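Local coordinates for SorB (PDB 6B2V), which helps build a polyketide, its pyran synthase domain from module nine of the sorangicin pathway probably closing a pyran ring in the growing chain, at residues L214-F219 against A249-R254. Residues are numbered along the deposited sequence; the frame is centred on the assembly and turned at random.
Sequences LVPAIF and AYVHAR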
loop_
_atom_site.group_PDB
_atom_site.type_symbol
_atom_site.label_atom_id
_atom_site.label_comp_id
_atom_site.label_asym_id
_atom_site.label_seq_id
_atom_site.Cartn_x
_atom_site.Cartn_y
_atom_site.Cartn_z
ATOM N N LEU A 214 -4.550 -4.101 -0.533
ATOM C CA LEU A 214 -3.549 -5.134 -0.741
ATOM C C LEU A 214 -3.936 -6.567 -0.391
ATOM O O LEU A 214 -3.497 -7.462 -0.999
ATOM C CB LEU A 214 -2.204 -4.783 -0.078
ATOM C CG LEU A 214 -1.539 -3.471 -0.551
ATOM C CD1 LEU A 214 -0.111 -3.373 -0.079
ATOM C CD2 LEU A 214 -1.628 -3.256 -2.043
ATOM N N VAL A 215 -4.792 -6.719 0.605
ATOM C CA VAL A 215 -5.138 -8.055 1.073
ATOM C C VAL A 215 -5.723 -8.944 -0.000
ATOM O O VAL A 215 -5.375 -10.073 -0.068
ATOM C CB VAL A 215 -6.015 -8.002 2.377
ATOM C CG1 VAL A 215 -6.812 -9.277 2.623
ATOM C CG2 VAL A 215 -5.123 -7.793 3.544
ATOM N N PRO A 216 -6.603 -8.434 -0.834
ATOM C CA PRO A 216 -7.160 -9.289 -1.873
ATOM C C PRO A 216 -6.111 -9.786 -2.874
ATOM O O PRO A 216 -6.256 -10.842 -3.369
ATOM C CB PRO A 216 -8.244 -8.411 -2.506
ATOM C CG PRO A 216 -8.661 -7.601 -1.389
ATOM C CD PRO A 216 -7.402 -7.221 -0.687
ATOM N N ALA A 217 -5.140 -8.937 -3.210
ATOM C CA ALA A 217 -4.046 -9.321 -4.090
ATOM C C ALA A 217 -3.137 -10.379 -3.460
ATOM O O ALA A 217 -2.713 -11.251 -4.111
ATOM C CB ALA A 217 -3.239 -8.092 -4.504
ATOM N N ILE A 218 -2.835 -10.193 -2.194
ATOM C CA ILE A 218 -2.033 -11.156 -1.497
ATOM C C ILE A 218 -2.768 -12.496 -1.362
ATOM O O ILE A 218 -2.208 -13.510 -1.573
ATOM C CB ILE A 218 -1.589 -10.619 -0.149
ATOM C CG1 ILE A 218 -0.628 -9.493 -0.361
ATOM C CG2 ILE A 218 -0.967 -11.720 0.687
ATOM C CD1 ILE A 218 -0.459 -8.612 0.833
ATOM N N PHE A 219 -4.056 -12.427 -1.093
ATOM C CA PHE A 219 -4.859 -13.616 -1.020
ATOM C C PHE A 219 -4.803 -14.359 -2.371
ATOM O O PHE A 219 -4.625 -15.527 -2.403
ATOM C CB PHE A 219 -6.305 -13.215 -0.609
ATOM C CG PHE A 219 -7.301 -14.314 -0.702
ATOM C CD1 PHE A 219 -7.940 -14.540 -1.860
ATOM C CD2 PHE A 219 -7.547 -15.107 0.353
ATOM C CE1 PHE A 219 -8.836 -15.558 -1.983
ATOM C CE2 PHE A 219 -8.467 -16.126 0.257
ATOM C CZ PHE A 219 -9.099 -16.345 -0.911
ATOM N N ALA A 249 -15.213 1.557 -2.584
ATOM C CA ALA A 249 -16.268 0.605 -2.453
ATOM C C ALA A 249 -15.890 -0.821 -2.858
ATOM O O ALA A 249 -16.498 -1.726 -2.378
ATOM C CB ALA A 249 -17.480 1.052 -3.229
ATOM N N TYR A 250 -14.928 -0.965 -3.764
ATOM C CA TYR A 250 -14.491 -2.287 -4.196
ATOM C C TYR A 250 -12.994 -2.316 -4.444
ATOM O O TYR A 250 -12.435 -1.344 -4.783
ATOM C CB TYR A 250 -15.175 -2.716 -5.525
ATOM C CG TYR A 250 -16.626 -3.014 -5.408
ATOM C CD1 TYR A 250 -17.012 -4.240 -5.025
ATOM C CD2 TYR A 250 -17.589 -2.091 -5.660
ATOM C CE1 TYR A 250 -18.311 -4.571 -4.887
ATOM C CE2 TYR A 250 -18.939 -2.422 -5.502
ATOM C CZ TYR A 250 -19.258 -3.672 -5.097
ATOM O OH TYR A 250 -20.556 -4.162 -4.955
ATOM N N VAL A 251 -12.399 -3.485 -4.290
ATOM C CA VAL A 251 -11.002 -3.727 -4.592
ATOM C C VAL A 251 -11.009 -4.875 -5.635
ATOM O O VAL A 251 -11.572 -5.866 -5.402
ATOM C CB VAL A 251 -10.231 -4.130 -3.345
ATOM C CG1 VAL A 251 -8.823 -4.547 -3.685
ATOM C CG2 VAL A 251 -10.154 -2.997 -2.362
ATOM N N HIS A 252 -10.347 -4.638 -6.753
ATOM C CA HIS A 252 -10.245 -5.532 -7.882
ATOM C C HIS A 252 -8.795 -5.873 -8.133
ATOM O O HIS A 252 -8.084 -5.089 -8.573
ATOM C CB HIS A 252 -10.825 -4.857 -9.115
ATOM C CG HIS A 252 -10.833 -5.725 -10.338
ATOM N ND1 HIS A 252 -10.577 -5.247 -11.597
ATOM C CD2 HIS A 252 -11.030 -7.050 -10.475
ATOM C CE1 HIS A 252 -10.626 -6.248 -12.450
ATOM N NE2 HIS A 252 -10.945 -7.346 -11.795
ATOM N N ALA A 253 -8.468 -7.118 -7.853
ATOM C CA ALA A 253 -7.142 -7.671 -8.010
ATOM C C ALA A 253 -7.097 -8.805 -9.017
ATOM O O ALA A 253 -7.966 -9.592 -9.087
ATOM C CB ALA A 253 -6.695 -8.277 -6.686
ATOM N N ARG A 254 -5.856 -9.159 -9.539
ATOM C CA ARG A 254 -5.769 -9.821 -10.813
ATOM C C ARG A 254 -4.305 -9.944 -11.211
ATOM O O ARG A 254 -3.492 -9.227 -10.799
ATOM C CB ARG A 254 -6.553 -9.048 -11.921
ATOM C CG ARG A 254 -6.042 -7.672 -12.213
ATOM C CD ARG A 254 -6.899 -6.919 -13.233
ATOM N NE ARG A 254 -6.328 -5.615 -13.509
ATOM C CZ ARG A 254 -6.519 -4.558 -12.766
ATOM N NH1 ARG A 254 -5.909 -3.423 -13.068
ATOM N NH2 ARG A 254 -7.283 -4.655 -11.714
#
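Pro216 and Ala217 on the helix meet Val251 and Ala253 on the strand in the core of the predicted C-terminal hotdog fold, a worked example of the rule that names this fold: a curved antiparallel sheet wraps round a long central helix. Here helix 207-225 is the filling and strand 250-255 part of the wrapping. Their short segments run in broadly the same direction, with the axes 28° apart and 7.6 Å from each other at closest approach, a spacing that goes with two alanines, Ala217 and Ala253, facing each other. The side chains that meet are all apolar, and no hydrogen bond crosses between the two segments.

Val251 and Ala253, two residues apart on the strand, both face the helix, while the CB of His252 between them turns away from it, and its NE2 is hydrogen-bonded to OE2 of Glu187. CG1 of Val251 does the touching: with CG1 anti to the backbone N (chi1 173°), it meets the pyrrolidine ring of Pro216 at CG, 3.8 Å away, and at CB, 4.1 Å away. The two side chains cross at about a right angle, and the methyl abuts the CB-CG side of the ring. Pro216 also kinks the helix, since its N has no hydrogen to give to the preceding turn.

Around this pair, Ala190 of strand 187-192 touches Pro216, and Leu192 and Val270 pack on Val251, so strands flanking 250-255 extend the same apolar layer. At the other end the short alanine side chains let the backbones come near, Ala217 CA lying 5.3 Å from Ala253 CA. The single methyl of Ala253 rests against the helix backbone itself, with CB 3.9 Å from both CA and N of Ala217, and 4.1 Å from the Ala217 CB.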